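Local coordinates for protein 4'-phospho-dehydrooxetanocin synthase (PDB 5UL3) that catalyses the cobalamin-dependent radical S-adenosylmethionine ring contraction of dAMP to an oxetane aldehyde in oxetanocin A biosynthesis, at residues L117-I128 with Q151-Q161; F131-S139 with I298-E308. All blocks are in the same frame, centred on the assembly; numbering follows the deposited sequence. Where two conformers were deposited one is given.

Contact 1: residues L117-I128 with Q151-Q161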
loop_
_atom_site.group_PDB
_atom_site.type_symbol
_atom_site.label_atom_id
_atom_site.label_comp_id
_atom_site.label_asym_id
_atom_site.label_seq_id
_atom_site.Cartn_x
_atom_site.Cartn_y
_atom_site.Cartn_z
ATOM N N LEU A 117 14.103 1.836 -29.848
ATOM C CA LEU A 117 13.203 1.391 -28.789
ATOM C C LEU A 117 11.824 2.029 -28.952
ATOM O O LEU A 117 11.717 3.227 -29.255
ATOM C CB LEU A 117 13.782 1.742 -27.414
ATOM C CG LEU A 117 15.136 1.132 -27.046
ATOM C CD1 LEU A 117 15.470 1.470 -25.597
ATOM C CD2 LEU A 117 15.099 -0.367 -27.237
ATOM N N PRO A 118 10.749 1.274 -28.736
ATOM C CA PRO A 118 9.423 1.890 -28.670
ATOM C C PRO A 118 9.311 2.742 -27.419
ATOM O O PRO A 118 10.125 2.652 -26.496
ATOM C CB PRO A 118 8.463 0.698 -28.618
ATOM C CG PRO A 118 9.267 -0.387 -27.995
ATOM C CD PRO A 118 10.711 -0.168 -28.420
ATOM N N THR A 119 8.309 3.603 -27.418
ATOM C CA THR A 119 8.031 4.468 -26.283
ATOM C C THR A 119 6.781 3.966 -25.574
ATOM O O THR A 119 5.774 3.657 -26.220
ATOM C CB THR A 119 7.854 5.921 -26.721
ATOM O OG1 THR A 119 9.123 6.423 -27.152
ATOM C CG2 THR A 119 7.346 6.779 -25.554
ATOM N N VAL A 120 6.864 3.879 -24.248
ATOM C CA VAL A 120 5.761 3.461 -23.394
ATOM C C VAL A 120 5.506 4.583 -22.404
ATOM O O VAL A 120 6.427 4.997 -21.696
ATOM C CB VAL A 120 6.106 2.160 -22.643
ATOM C CG1 VAL A 120 4.987 1.775 -21.696
ATOM C CG2 VAL A 120 6.416 1.025 -23.638
ATOM N N THR A 121 4.268 5.071 -22.345
ATOM C CA THR A 121 3.871 6.043 -21.326
ATOM C C THR A 121 2.947 5.351 -20.331
ATOM O O THR A 121 1.962 4.721 -20.730
ATOM C CB THR A 121 3.174 7.264 -21.940
ATOM O OG1 THR A 121 4.096 7.943 -22.795
ATOM C CG2 THR A 121 2.769 8.257 -20.842
ATOM N N LEU A 122 3.305 5.428 -19.048
ATOM C CA LEU A 122 2.535 4.834 -17.959
ATOM C C LEU A 122 2.017 5.967 -17.095
ATOM O O LEU A 122 2.798 6.834 -16.690
ATOM C CB LEU A 122 3.396 3.903 -17.111
ATOM C CG LEU A 122 4.004 2.735 -17.885
ATOM C CD1 LEU A 122 4.963 1.964 -16.998
ATOM C CD2 LEU A 122 2.894 1.822 -18.430
ATOM N N VAL A 123 0.723 5.937 -16.798
ATOM C CA VAL A 123 0.032 7.013 -16.088
ATOM C C VAL A 123 -0.568 6.445 -14.806
ATOM O O VAL A 123 -1.399 5.527 -14.861
ATOM C CB VAL A 123 -1.069 7.634 -16.960
ATOM C CG1 VAL A 123 -1.676 8.867 -16.259
ATOM C CG2 VAL A 123 -0.518 8.007 -18.339
ATOM N N ASN A 124 -0.149 6.980 -13.660
ATOM C CA ASN A 124 -0.782 6.645 -12.386
ATOM C C ASN A 124 -1.936 7.612 -12.136
ATOM O O ASN A 124 -1.709 8.823 -12.054
ATOM C CB ASN A 124 0.208 6.732 -11.224
ATOM C CG ASN A 124 -0.452 6.384 -9.889
ATOM O OD1 ASN A 124 -1.250 5.454 -9.830
ATOM N ND2 ASN A 124 -0.150 7.144 -8.839
ATOM N N LEU A 125 -3.157 7.091 -12.012
ATOM C CA LEU A 125 -4.291 7.962 -11.724
ATOM C C LEU A 125 -4.364 8.276 -10.234
ATOM O O LEU A 125 -3.816 7.562 -9.391
ATOM C CB LEU A 125 -5.610 7.336 -12.190
ATOM C CG LEU A 125 -5.639 6.795 -13.616
ATOM C CD1 LEU A 125 -7.056 6.418 -14.030
ATOM C CD2 LEU A 125 -5.007 7.773 -14.599
ATOM N N CYS A 126 -5.056 9.372 -9.913
ATOM C CA CYS A 126 -5.218 9.804 -8.531
ATOM C C CYS A 126 -6.390 10.769 -8.467
ATOM O O CYS A 126 -6.470 11.696 -9.279
ATOM C CB CYS A 126 -3.956 10.496 -7.997
ATOM S SG CYS A 126 -4.032 10.906 -6.195
ATOM N N VAL A 127 -7.295 10.541 -7.520
ATOM C CA VAL A 127 -8.304 11.533 -7.158
ATOM C C VAL A 127 -7.664 12.370 -6.056
ATOM O O VAL A 127 -7.650 11.971 -4.892
ATOM C CB VAL A 127 -9.610 10.878 -6.710
ATOM C CG1 VAL A 127 -10.673 11.935 -6.414
ATOM C CG2 VAL A 127 -10.110 9.906 -7.769
ATOM N N ILE A 128 -7.077 13.511 -6.429
ATOM C CA ILE A 128 -6.236 14.229 -5.476
ATOM C C ILE A 128 -7.040 14.821 -4.325
ATOM O O ILE A 128 -6.462 15.132 -3.275
ATOM C CB ILE A 128 -5.407 15.333 -6.161
ATOM C CG1 ILE A 128 -6.282 16.188 -7.076
ATOM C CG2 ILE A 128 -4.231 14.727 -6.921
ATOM C CD1 ILE A 128 -5.492 17.252 -7.811
ATOM N N GLN A 151 16.181 -2.918 -21.142
ATOM C CA GLN A 151 16.377 -2.052 -22.299
ATOM C C GLN A 151 15.384 -2.383 -23.403
ATOM O O GLN A 151 15.733 -2.524 -24.575
ATOM C CB GLN A 151 17.830 -2.109 -22.787
ATOM C CG GLN A 151 18.827 -1.889 -21.643
ATOM C CD GLN A 151 20.236 -1.517 -22.103
ATOM O OE1 GLN A 151 20.451 -1.161 -23.259
ATOM N NE2 GLN A 151 21.201 -1.624 -21.198
ATOM N N LEU A 152 14.110 -2.493 -23.011
ATOM C CA LEU A 152 13.039 -2.842 -23.932
ATOM C C LEU A 152 12.303 -1.630 -24.490
ATOM O O LEU A 152 11.709 -1.732 -25.568
ATOM C CB LEU A 152 12.030 -3.774 -23.240
ATOM C CG LEU A 152 12.555 -5.172 -22.878
ATOM C CD1 LEU A 152 11.535 -5.900 -22.013
ATOM C CD2 LEU A 152 12.888 -5.999 -24.117
ATOM N N ALA A 153 12.329 -0.495 -23.798
ATOM C CA ALA A 153 11.532 0.654 -24.211
ATOM C C ALA A 153 12.070 1.893 -23.525
ATOM O O ALA A 153 12.699 1.818 -22.470
ATOM C CB ALA A 153 10.045 0.490 -23.860
ATOM N N LYS A 154 11.824 3.034 -24.157
ATOM C CA LYS A 154 11.863 4.312 -23.465
ATOM C C LYS A 154 10.541 4.478 -22.727
ATOM O O LYS A 154 9.477 4.322 -23.323
ATOM C CB LYS A 154 12.078 5.443 -24.464
ATOM C CG LYS A 154 13.452 5.341 -25.157
ATOM C CD LYS A 154 13.833 6.664 -25.808
ATOM C CE LYS A 154 14.433 6.444 -27.188
ATOM N NZ LYS A 154 14.583 7.727 -27.944
ATOM N N VAL A 155 10.604 4.752 -21.429
ATOM C CA VAL A 155 9.409 4.811 -20.600
ATOM C C VAL A 155 9.243 6.241 -20.109
ATOM O O VAL A 155 10.201 6.847 -19.622
ATOM C CB VAL A 155 9.476 3.831 -19.411
ATOM C CG1 VAL A 155 8.160 3.852 -18.607
ATOM C CG2 VAL A 155 9.776 2.408 -19.896
ATOM N N GLU A 156 8.031 6.763 -20.233
ATOM C CA GLU A 156 7.661 8.058 -19.669
ATOM C C GLU A 156 6.644 7.814 -18.564
ATOM O O GLU A 156 5.703 7.041 -18.752
ATOM C CB GLU A 156 7.085 8.982 -20.743
ATOM C CG GLU A 156 6.266 10.158 -20.197
ATOM C CD GLU A 156 6.878 11.516 -20.514
ATOM O OE1 GLU A 156 7.914 11.546 -21.214
ATOM O OE2 GLU A 156 6.321 12.548 -20.062
ATOM N N LEU A 157 6.845 8.466 -17.416
ATOM C CA LEU A 157 5.982 8.313 -16.249
ATOM C C LEU A 157 5.194 9.595 -16.034
ATOM O O LEU A 157 5.772 10.690 -16.039
ATOM C CB LEU A 157 6.803 8.007 -14.996
ATOM C CG LEU A 157 7.459 6.612 -14.977
ATOM C CD1 LEU A 157 8.451 6.513 -13.829
ATOM C CD2 LEU A 157 6.343 5.581 -14.832
ATOM N N ILE A 158 3.887 9.448 -15.853
ATOM C CA ILE A 158 2.995 10.544 -15.497
ATOM C C ILE A 158 2.256 10.132 -14.233
ATOM O O ILE A 158 1.724 9.015 -14.164
ATOM C CB ILE A 158 1.992 10.857 -16.621
ATOM C CG1 ILE A 158 2.718 11.160 -17.936
ATOM C CG2 ILE A 158 1.113 12.057 -16.213
ATOM C CD1 ILE A 158 1.764 11.313 -19.107
ATOM N N ASP A 159 2.213 11.024 -13.232
ATOM C CA ASP A 159 1.603 10.696 -11.943
ATOM C C ASP A 159 0.637 11.813 -11.562
ATOM O O ASP A 159 1.070 12.930 -11.266
ATOM C CB ASP A 159 2.665 10.520 -10.852
ATOM C CG ASP A 159 2.101 9.872 -9.572
ATOM O OD1 ASP A 159 0.863 9.817 -9.413
ATOM O OD2 ASP A 159 2.902 9.390 -8.733
ATOM N N MET A 160 -0.663 11.504 -11.571
ATOM C CA MET A 160 -1.661 12.466 -11.100
ATOM C C MET A 160 -1.524 12.793 -9.621
ATOM O O MET A 160 -2.118 13.782 -9.173
ATOM C CB MET A 160 -3.069 11.941 -11.367
ATOM C CG MET A 160 -3.409 11.860 -12.847
ATOM S SD MET A 160 -5.124 11.410 -13.086
ATOM C CE MET A 160 -5.929 12.974 -12.639
ATOM N N GLN A 161 -0.754 12.017 -8.849
ATOM C CA GLN A 161 -0.583 12.348 -7.435
ATOM C C GLN A 161 0.036 13.719 -7.245
ATOM O O GLN A 161 -0.210 14.367 -6.222
ATOM C CB GLN A 161 0.305 11.340 -6.727
ATOM C CG GLN A 161 -0.273 9.974 -6.499
ATOM C CD GLN A 161 0.693 9.164 -5.649
ATOM O OE1 GLN A 161 0.497 9.009 -4.448
ATOM N NE2 GLN A 161 1.774 8.710 -6.258
#
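OD1 of D159 is gripped by N124 ND2 from across the contact, at 2.9 Å, and by Q161 N, at 2.8 Å, the latter closing an Asx turn. The two donors come from opposite faces of the carboxylate, both well out of its plane. Q161 NE2 adds a third bond at 2.8 Å to D159 OD2, on the syn lone pair, and these bonds together fix the rotation of the carboxylate. With CG anti to the backbone N (chi1 180°), the N124 side chain runs alongside that of D159 and brings ND2 over OD1. N-terminal to this cluster the strands 119-124 and 154-159 pair in parallel register, axes 20° apart, through seven backbone bonds from K154 N to P118 O as far as M160 N to N124 O. On one face I158 CD1 reaches T121 CG2 (3.7 Å) and V123 CG2; on the other, V120 CG2 meets A153 CB and L122 CD1 meets V155 CG1 (4.0 Å). Past the strand ends, the M160 side chain lies alongside that of L125, with SD 3.9 Å from L125 CD2. Helix 138-149 connects the two strands as a Rossmann-type beta-alpha-beta unit. Strand 154-159 is an edge strand of the cobalamin-binding domain's sheet. Strand 119-124 lies between it and strand 180-184, while helix 166-176 packs on T121, I158 and M160, and helix 190-205 on L125 and M160.

Contact 2: residues F131-S139 with I298-E308. With EDO (1,2-ethanediol), chain V.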
loop_
_atom_site.group_PDB
_atom_site.type_symbol
_atom_site.label_atom_id
_atom_site.label_comp_id
_atom_site.label_asym_id
_atom_site.label_seq_id
_atom_site.Cartn_x
_atom_site.Cartn_y
_atom_site.Cartn_z
ATOM N N PHE A 131 -6.676 11.988 -1.771
ATOM C CA PHE A 131 -5.306 11.594 -1.442
ATOM C C PHE A 131 -4.385 12.746 -1.802
ATOM O O PHE A 131 -3.777 12.767 -2.880
ATOM C CB PHE A 131 -4.917 10.302 -2.167
ATOM C CG PHE A 131 -5.846 9.160 -1.880
ATOM C CD1 PHE A 131 -5.632 8.336 -0.786
ATOM C CD2 PHE A 131 -6.955 8.931 -2.682
ATOM C CE1 PHE A 131 -6.501 7.293 -0.507
ATOM C CE2 PHE A 131 -7.827 7.892 -2.408
ATOM C CZ PHE A 131 -7.597 7.068 -1.319
ATOM N N PRO A 132 -4.263 13.742 -0.916
ATOM C CA PRO A 132 -3.459 14.927 -1.246
ATOM C C PRO A 132 -1.965 14.744 -1.047
ATOM O O PRO A 132 -1.195 15.511 -1.641
ATOM C CB PRO A 132 -3.995 16.006 -0.281
ATOM C CG PRO A 132 -5.193 15.386 0.409
ATOM C CD PRO A 132 -4.971 13.909 0.363
ATOM N N ILE A 133 -1.535 13.782 -0.232
ATOM C CA ILE A 133 -0.128 13.608 0.120
ATOM C C ILE A 133 0.407 12.410 -0.662
ATOM O O ILE A 133 0.031 11.269 -0.355
ATOM C CB ILE A 133 0.058 13.413 1.629
ATOM C CG1 ILE A 133 -0.505 14.616 2.400
ATOM C CG2 ILE A 133 1.526 13.208 1.950
ATOM C CD1 ILE A 133 0.193 15.938 2.080
ATOM N N PRO A 134 1.277 12.607 -1.639
ATOM C CA PRO A 134 1.669 11.500 -2.514
ATOM C C PRO A 134 2.635 10.534 -1.837
ATOM O O PRO A 134 3.264 10.835 -0.823
ATOM C CB PRO A 134 2.340 12.213 -3.692
ATOM C CG PRO A 134 2.881 13.470 -3.099
ATOM C CD PRO A 134 1.934 13.874 -2.001
ATOM N N ARG A 135 2.727 9.339 -2.416
ATOM C CA ARG A 135 3.786 8.388 -2.098
ATOM C C ARG A 135 4.330 7.866 -3.422
ATOM O O ARG A 135 3.593 7.750 -4.404
ATOM C CB ARG A 135 3.297 7.210 -1.231
ATOM C CG ARG A 135 2.257 6.361 -1.934
ATOM C CD ARG A 135 1.642 5.255 -1.053
ATOM N NE ARG A 135 2.326 3.953 -1.040
ATOM C CZ ARG A 135 2.507 3.154 -2.098
ATOM N NH1 ARG A 135 2.105 3.532 -3.313
ATOM N NH2 ARG A 135 3.118 1.966 -1.945
ATOM N N LEU A 136 5.627 7.611 -3.447
ATOM C CA LEU A 136 6.270 7.051 -4.635
ATOM C C LEU A 136 5.429 5.920 -5.208
ATOM O O LEU A 136 5.099 4.954 -4.504
ATOM C CB LEU A 136 7.661 6.548 -4.259
ATOM C CG LEU A 136 8.470 5.872 -5.380
ATOM C CD1 LEU A 136 8.679 6.799 -6.563
ATOM C CD2 LEU A 136 9.799 5.385 -4.832
ATOM N N ASN A 137 5.032 6.044 -6.471
ATOM C CA ASN A 137 4.103 5.075 -7.045
ATOM C C ASN A 137 4.866 3.874 -7.591
ATOM O O ASN A 137 5.487 3.941 -8.657
ATOM C CB ASN A 137 3.230 5.683 -8.133
ATOM C CG ASN A 137 2.221 4.674 -8.677
ATOM O OD1 ASN A 137 2.333 4.232 -9.819
ATOM N ND2 ASN A 137 1.245 4.270 -7.835
ATOM N N LEU A 138 4.761 2.752 -6.890
ATOM C CA LEU A 138 5.444 1.537 -7.325
ATOM C C LEU A 138 4.732 0.866 -8.489
ATOM O O LEU A 138 5.380 0.179 -9.294
ATOM C CB LEU A 138 5.538 0.571 -6.140
ATOM C CG LEU A 138 6.276 1.152 -4.921
ATOM C CD1 LEU A 138 6.318 0.127 -3.797
ATOM C CD2 LEU A 138 7.714 1.572 -5.297
ATOM N N SER A 139 3.409 1.016 -8.567
ATOM C CA SER A 139 2.634 0.384 -9.628
ATOM C C SER A 139 3.245 0.686 -10.987
ATOM O O SER A 139 3.483 -0.218 -11.796
ATOM C CB SER A 139 1.191 0.879 -9.574
ATOM O OG SER A 139 0.685 0.803 -8.252
ATOM N N ILE A 298 7.278 14.594 -5.927
ATOM C CA ILE A 298 6.749 14.020 -4.692
ATOM C C ILE A 298 7.293 14.764 -3.479
ATOM O O ILE A 298 6.563 15.007 -2.507
ATOM C CB ILE A 298 7.074 12.515 -4.621
ATOM C CG1 ILE A 298 6.236 11.771 -5.649
ATOM C CG2 ILE A 298 6.836 11.957 -3.214
ATOM C CD1 ILE A 298 6.721 10.349 -5.858
ATOM N N SER A 299 8.575 15.145 -3.515
ATOM C CA SER A 299 9.160 15.839 -2.368
ATOM C C SER A 299 8.570 17.233 -2.203
ATOM O O SER A 299 8.460 17.726 -1.077
ATOM C CB SER A 299 10.679 15.927 -2.499
ATOM O OG SER A 299 11.083 16.997 -3.336
ATOM N N LYS A 300 8.188 17.872 -3.307
ATOM C CA LYS A 300 7.569 19.191 -3.236
ATOM C C LYS A 300 6.197 19.120 -2.577
ATOM O O LYS A 300 5.763 20.090 -1.948
ATOM C CB LYS A 300 7.497 19.789 -4.644
ATOM C CG LYS A 300 6.448 20.870 -4.879
ATOM C CD LYS A 300 6.462 21.301 -6.348
ATOM C CE LYS A 300 5.402 22.352 -6.656
ATOM N NZ LYS A 300 5.506 22.827 -8.069
ATOM N N PHE A 301 5.522 17.975 -2.672
ATOM C CA PHE A 301 4.245 17.753 -2.019
ATOM C C PHE A 301 4.397 17.059 -0.672
ATOM O O PHE A 301 3.401 16.566 -0.129
ATOM C CB PHE A 301 3.318 16.931 -2.919
ATOM C CG PHE A 301 2.785 17.677 -4.115
ATOM C CD1 PHE A 301 3.627 18.072 -5.143
ATOM C CD2 PHE A 301 1.427 17.947 -4.225
ATOM C CE1 PHE A 301 3.138 18.748 -6.245
ATOM C CE2 PHE A 301 0.925 18.623 -5.330
ATOM C CZ PHE A 301 1.787 19.027 -6.340
ATOM N N ARG A 302 5.617 17.016 -0.135
ATOM C CA ARG A 302 5.903 16.442 1.177
ATOM C C ARG A 302 5.513 14.965 1.236
ATOM O O ARG A 302 5.029 14.471 2.260
ATOM C CB ARG A 302 5.220 17.254 2.277
ATOM C CG ARG A 302 5.505 18.743 2.130
ATOM C CD ARG A 302 5.466 19.462 3.456
ATOM N NE ARG A 302 5.990 20.817 3.331
ATOM C CZ ARG A 302 6.137 21.653 4.352
ATOM N NH1 ARG A 302 5.797 21.269 5.575
ATOM N NH2 ARG A 302 6.623 22.871 4.150
ATOM N N GLY A 303 5.757 14.256 0.127
ATOM C CA GLY A 303 5.385 12.860 -0.016
ATOM C C GLY A 303 6.393 11.880 0.559
ATOM O O GLY A 303 7.407 12.251 1.148
ATOM N N ALA A 304 6.100 10.584 0.363
ATOM C CA ALA A 304 6.755 9.504 1.095
ATOM C C ALA A 304 7.505 8.536 0.182
ATOM O O ALA A 304 7.068 8.243 -0.936
ATOM C CB ALA A 304 5.722 8.706 1.896
ATOM N N LEU A 305 8.604 7.992 0.705
ATOM C CA LEU A 305 9.319 6.894 0.054
ATOM C C LEU A 305 8.637 5.555 0.337
ATOM O O LEU A 305 8.133 5.320 1.435
ATOM C CB LEU A 305 10.754 6.824 0.562
ATOM C CG LEU A 305 11.491 8.158 0.495
ATOM C CD1 LEU A 305 12.691 8.105 1.405
ATOM C CD2 LEU A 305 11.898 8.398 -0.942
ATOM N N THR A 306 8.645 4.682 -0.671
ATOM C CA THR A 306 8.056 3.352 -0.587
ATOM C C THR A 306 9.020 2.353 -1.209
ATOM O O THR A 306 9.936 2.722 -1.947
ATOM C CB THR A 306 6.715 3.285 -1.321
ATOM O OG1 THR A 306 6.928 3.607 -2.702
ATOM C CG2 THR A 306 5.703 4.268 -0.717
ATOM N N LEU A 307 8.801 1.073 -0.904
ATOM C CA LEU A 307 9.509 -0.021 -1.560
ATOM C C LEU A 307 8.691 -1.275 -1.295
ATOM O O LEU A 307 8.060 -1.389 -0.245
ATOM C CB LEU A 307 10.921 -0.217 -1.013
ATOM C CG LEU A 307 11.759 -1.263 -1.764
ATOM C CD1 LEU A 307 11.867 -0.886 -3.246
ATOM C CD2 LEU A 307 13.151 -1.378 -1.138
ATOM N N GLU A 308 8.696 -2.200 -2.248
ATOM C CA GLU A 308 8.077 -3.511 -2.056
ATOM C C GLU A 308 9.202 -4.536 -2.058
ATOM O O GLU A 308 9.892 -4.693 -3.074
ATOM C CB GLU A 308 7.047 -3.800 -3.153
ATOM C CG GLU A 308 6.111 -5.008 -2.816
ATOM C CD GLU A 308 5.087 -5.333 -3.911
ATOM O OE1 GLU A 308 5.398 -5.132 -5.106
ATOM O OE2 GLU A 308 3.968 -5.820 -3.578
HETATM C C1 EDO V . 2.549 5.714 2.996
HETATM O O1 EDO V . 2.036 7.056 2.971
HETATM C C2 EDO V . 1.505 4.740 2.454
HETATM O O2 EDO V . 2.160 3.582 1.926
#
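The loop leading into helix 138-149 of the cobalamin-binding domain meets the first strand of the radical SAM core, 305-311, and the helix end before it. A single backbone bridge pairs R135 with A304: L136 N donates to A304 O at 3.0 Å, nearly straight at 173°. A304 N returns a more bent bond to P134 O at 3.1 Å. In the conformer described here, one of two, T306 can also tie the strand to the loop, OG1 donating to L136 O at 2.9 Å from 36° above the carbonyl plane. With OG1 between the backbone N and the carbonyl carbon (chi1 60°), the methyl of that conformer is turned to R135, and CG2 lies over one face of the guanidinium, 3.4 Å from NE. At the guanidinium edge NE donates to O2 of a 1,2-ethanediol, probably from the crystallisation liquor, while NH2 hydrogen-bonds cobalamin. L138 slides past T306, its CG 3.4 Å from OG1 in the same conformer, and CD1 continues to E308 CB. At the other end, the P134 ring packs CD against F301 CB, 3.5 Å away, and I298 CD1 comes within 3.5 Å of L136 CA. Helix 295-300 stops there in a Schellman motif with R302 at positive phi, G303 N bonding I298 O. S139 and E308 also hydrogen-bond cobalamin, so both segments supply binding residues to the cofactor site, characteristic of a B12-dependent radical SAM enzyme in which a Rossmann domain presents cobalamin to a partial TIM barrel.

The centres of contacts 1 and 2 lie about 15 Å apart, and their segments alternate along the chain: 117-128, 131-139, 151-161, then 298-308. The first three belong to one beta-alpha-beta unit, strand 119-124, helix 138-149 and strand 154-159, so contact 1 pairs its strands while contact 2 joins the loop before its helix to the radical SAM core. The two touch directly where Q161 NE2 hydrogen-bonds R135 O at 2.8 Å, and N124 and D159 pack against N137, the N-cap of helix 138-149. Q161 and R135 both line the cobalamin pocket, which places the C-terminal end of the strand pair beside the interdomain seam that holds the cofactor.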